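Local coordinates for protein putative serine phosphatase (PDB 6K4E) that is probably a magnesium-dependent PP2C-type protein phosphatase domain that acts in the SiaABC threonine phosphorylation pathway controlling biofilm formation, at residues L167-D179 with L185-S197. Residues are numbered along the deposited sequence; the frame is centred on the assembly and turned at random.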
# COMPACT_ATOMS: atom_id res chain seq x y z
N LEU B 167 10.79 3.80 -12.48
CA LEU B 167 9.63 3.99 -11.60
C LEU B 167 9.62 5.34 -10.85
O LEU B 167 10.52 5.61 -10.05
CB LEU B 167 9.58 2.84 -10.58
CG LEU B 167 8.37 1.93 -10.60
CD1 LEU B 167 8.66 0.67 -9.84
CD2 LEU B 167 7.17 2.62 -10.03
N ALA B 168 8.56 6.15 -11.09
CA ALA B 168 8.37 7.43 -10.40
C ALA B 168 7.77 7.07 -9.03
O ALA B 168 6.63 6.59 -8.96
CB ALA B 168 7.43 8.33 -11.19
N THR B 169 8.60 7.20 -7.97
CA THR B 169 8.26 6.82 -6.60
C THR B 169 8.39 7.96 -5.59
O THR B 169 8.27 7.74 -4.38
CB THR B 169 9.12 5.62 -6.15
OG1 THR B 169 10.50 6.00 -6.13
CG2 THR B 169 8.90 4.38 -7.00
N ASN B 170 8.68 9.17 -6.08
CA ASN B 170 8.81 10.35 -5.26
C ASN B 170 7.42 10.86 -4.79
O ASN B 170 6.38 10.48 -5.35
CB ASN B 170 9.62 11.42 -5.97
CG ASN B 170 9.02 11.98 -7.24
OD1 ASN B 170 8.21 11.34 -7.93
ND2 ASN B 170 9.42 13.18 -7.61
N MET B 171 7.41 11.64 -3.72
CA MET B 171 6.18 12.18 -3.15
C MET B 171 6.37 13.52 -2.50
O MET B 171 7.44 13.81 -1.97
CB MET B 171 5.50 11.19 -2.19
CG MET B 171 6.28 10.90 -0.92
SD MET B 171 5.52 9.68 0.17
CE MET B 171 5.48 8.32 -0.91
N ASP B 172 5.33 14.34 -2.58
CA ASP B 172 5.29 15.64 -1.95
C ASP B 172 4.57 15.43 -0.64
O ASP B 172 3.71 14.56 -0.57
CB ASP B 172 4.49 16.63 -2.81
CG ASP B 172 5.03 16.82 -4.21
OD1 ASP B 172 6.23 16.51 -4.43
OD2 ASP B 172 4.28 17.38 -5.07
N ALA B 173 4.92 16.19 0.40
CA ALA B 173 4.28 16.15 1.71
C ALA B 173 4.50 17.42 2.48
O ALA B 173 5.54 18.06 2.35
CB ALA B 173 4.74 14.94 2.53
N GLY B 174 3.49 17.81 3.23
CA GLY B 174 3.52 18.96 4.11
C GLY B 174 3.03 18.44 5.44
O GLY B 174 1.92 17.92 5.51
N LEU B 175 3.88 18.48 6.46
CA LEU B 175 3.57 17.98 7.80
C LEU B 175 3.69 19.08 8.81
O LEU B 175 4.69 19.78 8.82
CB LEU B 175 4.54 16.88 8.20
CG LEU B 175 4.17 15.46 7.88
CD1 LEU B 175 5.27 14.58 8.32
CD2 LEU B 175 2.90 15.04 8.61
N VAL B 176 2.73 19.17 9.71
CA VAL B 176 2.71 20.21 10.74
C VAL B 176 2.49 19.63 12.14
O VAL B 176 1.52 18.90 12.36
CB VAL B 176 1.61 21.26 10.39
CG1 VAL B 176 1.44 22.29 11.50
CG2 VAL B 176 1.87 21.95 9.05
N TRP B 177 3.34 20.01 13.10
CA TRP B 177 3.10 19.68 14.50
C TRP B 177 2.55 20.98 15.14
O TRP B 177 3.26 21.98 15.21
CB TRP B 177 4.36 19.17 15.24
CG TRP B 177 4.22 19.24 16.73
CD1 TRP B 177 4.83 20.13 17.56
CD2 TRP B 177 3.33 18.47 17.56
NE1 TRP B 177 4.43 19.92 18.86
CE2 TRP B 177 3.48 18.93 18.88
CE3 TRP B 177 2.47 17.38 17.32
CZ2 TRP B 177 2.75 18.40 19.95
CZ3 TRP B 177 1.78 16.83 18.39
CH2 TRP B 177 1.91 17.35 19.68
N VAL B 178 1.26 20.97 15.54
CA VAL B 178 0.59 22.10 16.20
C VAL B 178 0.75 21.88 17.68
O VAL B 178 0.10 21.00 18.24
CB VAL B 178 -0.91 22.21 15.81
CG1 VAL B 178 -1.61 23.35 16.57
CG2 VAL B 178 -1.06 22.38 14.31
N ASP B 179 1.66 22.60 18.31
CA ASP B 179 1.88 22.45 19.75
C ASP B 179 1.01 23.47 20.48
O ASP B 179 1.42 24.60 20.69
CB ASP B 179 3.38 22.62 20.05
CG ASP B 179 3.81 22.20 21.43
OD1 ASP B 179 3.00 22.35 22.38
OD2 ASP B 179 4.99 21.83 21.58
N LEU B 185 4.00 26.29 16.28
CA LEU B 185 3.78 25.35 15.20
C LEU B 185 5.12 25.00 14.55
O LEU B 185 5.96 25.88 14.39
CB LEU B 185 2.87 26.09 14.20
CG LEU B 185 2.33 25.39 12.99
CD1 LEU B 185 0.90 25.83 12.73
CD2 LEU B 185 3.20 25.67 11.76
N ALA B 186 5.30 23.72 14.17
CA ALA B 186 6.50 23.31 13.46
C ALA B 186 6.03 22.75 12.14
O ALA B 186 5.12 21.94 12.12
CB ALA B 186 7.27 22.26 14.26
N PHE B 187 6.59 23.23 11.03
CA PHE B 187 6.22 22.76 9.70
C PHE B 187 7.44 22.29 8.92
O PHE B 187 8.48 22.93 8.95
CB PHE B 187 5.47 23.87 8.90
CG PHE B 187 5.40 23.63 7.40
CD1 PHE B 187 4.59 22.62 6.88
CD2 PHE B 187 6.18 24.36 6.52
CE1 PHE B 187 4.58 22.35 5.50
CE2 PHE B 187 6.15 24.10 5.15
CZ PHE B 187 5.35 23.12 4.65
N ALA B 188 7.30 21.20 8.18
CA ALA B 188 8.35 20.72 7.27
C ALA B 188 7.66 20.17 6.05
O ALA B 188 6.70 19.43 6.18
CB ALA B 188 9.21 19.66 7.93
N GLY B 189 8.11 20.58 4.87
CA GLY B 189 7.51 20.17 3.61
C GLY B 189 8.46 19.87 2.48
O GLY B 189 9.55 20.44 2.40
N ALA B 190 8.07 18.92 1.62
CA ALA B 190 8.78 18.55 0.39
C ALA B 190 7.79 18.87 -0.74
O ALA B 190 6.83 18.13 -0.92
CB ALA B 190 9.12 17.07 0.41
N LYS B 191 7.95 20.05 -1.37
CA LYS B 191 7.15 20.55 -2.49
C LYS B 191 5.70 20.86 -2.11
O LYS B 191 4.83 20.89 -2.98
CB LYS B 191 7.24 19.61 -3.71
CG LYS B 191 8.62 19.66 -4.42
CD LYS B 191 8.75 18.70 -5.59
CE LYS B 191 7.90 19.05 -6.80
NZ LYS B 191 7.87 17.92 -7.77
N ILE B 192 5.46 21.09 -0.80
CA ILE B 192 4.15 21.45 -0.24
C ILE B 192 4.35 22.58 0.76
O ILE B 192 5.30 22.55 1.54
CB ILE B 192 3.27 20.27 0.29
CG1 ILE B 192 2.67 19.50 -0.94
CG2 ILE B 192 2.11 20.77 1.24
CD1 ILE B 192 1.82 18.41 -0.68
N SER B 193 3.50 23.60 0.66
CA SER B 193 3.56 24.80 1.49
C SER B 193 2.49 24.79 2.55
O SER B 193 1.43 24.18 2.37
CB SER B 193 3.34 26.05 0.64
OG SER B 193 4.25 26.13 -0.45
N LEU B 194 2.75 25.50 3.64
CA LEU B 194 1.75 25.76 4.65
C LEU B 194 1.32 27.22 4.46
O LEU B 194 2.14 28.12 4.50
CB LEU B 194 2.26 25.51 6.07
CG LEU B 194 1.29 25.89 7.21
CD1 LEU B 194 0.15 24.92 7.32
CD2 LEU B 194 2.00 25.95 8.50
N TYR B 195 0.03 27.44 4.21
CA TYR B 195 -0.53 28.75 4.05
C TYR B 195 -1.21 29.08 5.40
O TYR B 195 -1.75 28.18 6.04
CB TYR B 195 -1.57 28.73 2.94
CG TYR B 195 -1.00 28.91 1.55
CD1 TYR B 195 -0.78 30.18 1.03
CD2 TYR B 195 -0.73 27.81 0.74
CE1 TYR B 195 -0.27 30.36 -0.25
CE2 TYR B 195 -0.21 27.98 -0.55
CZ TYR B 195 0.01 29.26 -1.04
OH TYR B 195 0.46 29.46 -2.32
N ALA B 196 -1.12 30.32 5.86
CA ALA B 196 -1.73 30.79 7.12
C ALA B 196 -2.34 32.13 6.85
O ALA B 196 -1.72 32.94 6.16
CB ALA B 196 -0.69 30.93 8.21
N SER B 197 -3.54 32.38 7.39
CA SER B 197 -4.21 33.64 7.19
C SER B 197 -5.11 34.02 8.38
O SER B 197 -5.75 33.16 8.99
CB SER B 197 -5.00 33.64 5.89
OG SER B 197 -5.47 34.96 5.67
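V176 has CG1 anti to its backbone N (chi1 174°), which leaves CG2 beside that N, and its two methyls meet different partners. CG1 packs against L185, with V176 CG1 3.6 Å from L185 CG. V176 CG2 lies at the edge of the F187 ring, 3.5 Å from F187 CD1, and also touches L194 CD1. F187 CG is anti to the backbone N (chi1 163°), which carries the ring forward along its own strand, in the direction of G189. Its edge then reaches G174, where no side chain intervenes: F187 CE1 is 3.8 Å from G174 CA. L194 CB sits over the centre of one ring face, and G189 N lies nearer the rim of the opposite face. I192, five residues after F187, also packs on G174, with I192 CG2 3.7 Å from G174 CA.

The two strands, 171-179 and 184-190, form an antiparallel beta hairpin within one sheet of the PP2C beta sandwich. Six backbone hydrogen bonds join the pairs A173-A190, L175-A188 and W177-A186. The L175 N to A188 O bond is 3.0 Å and almost straight (171°). V176, V178, L185 and F187 point to one face of the sheet. There V176, V178, L185 and L194 all touch F298 of strand 293-300, in the other sheet. A173, L175, W177, A186, A188 and A190 point to the opposite face, where L175 and A188 meet helix 143-157.

At the far end of the hairpin, the D172 carboxylate crosses the K191 chain obliquely, with OD1 against its CB and CD. D172 OD1 is 3.3 Å from K191 CB, and the salt bridge from D172 OD1 to K191 NZ is long at 4.0 Å. The D172 side chain is also about 4 Å from a bound magnesium ion, and its backbone is hydrogen-bonded to the metal ligand D112.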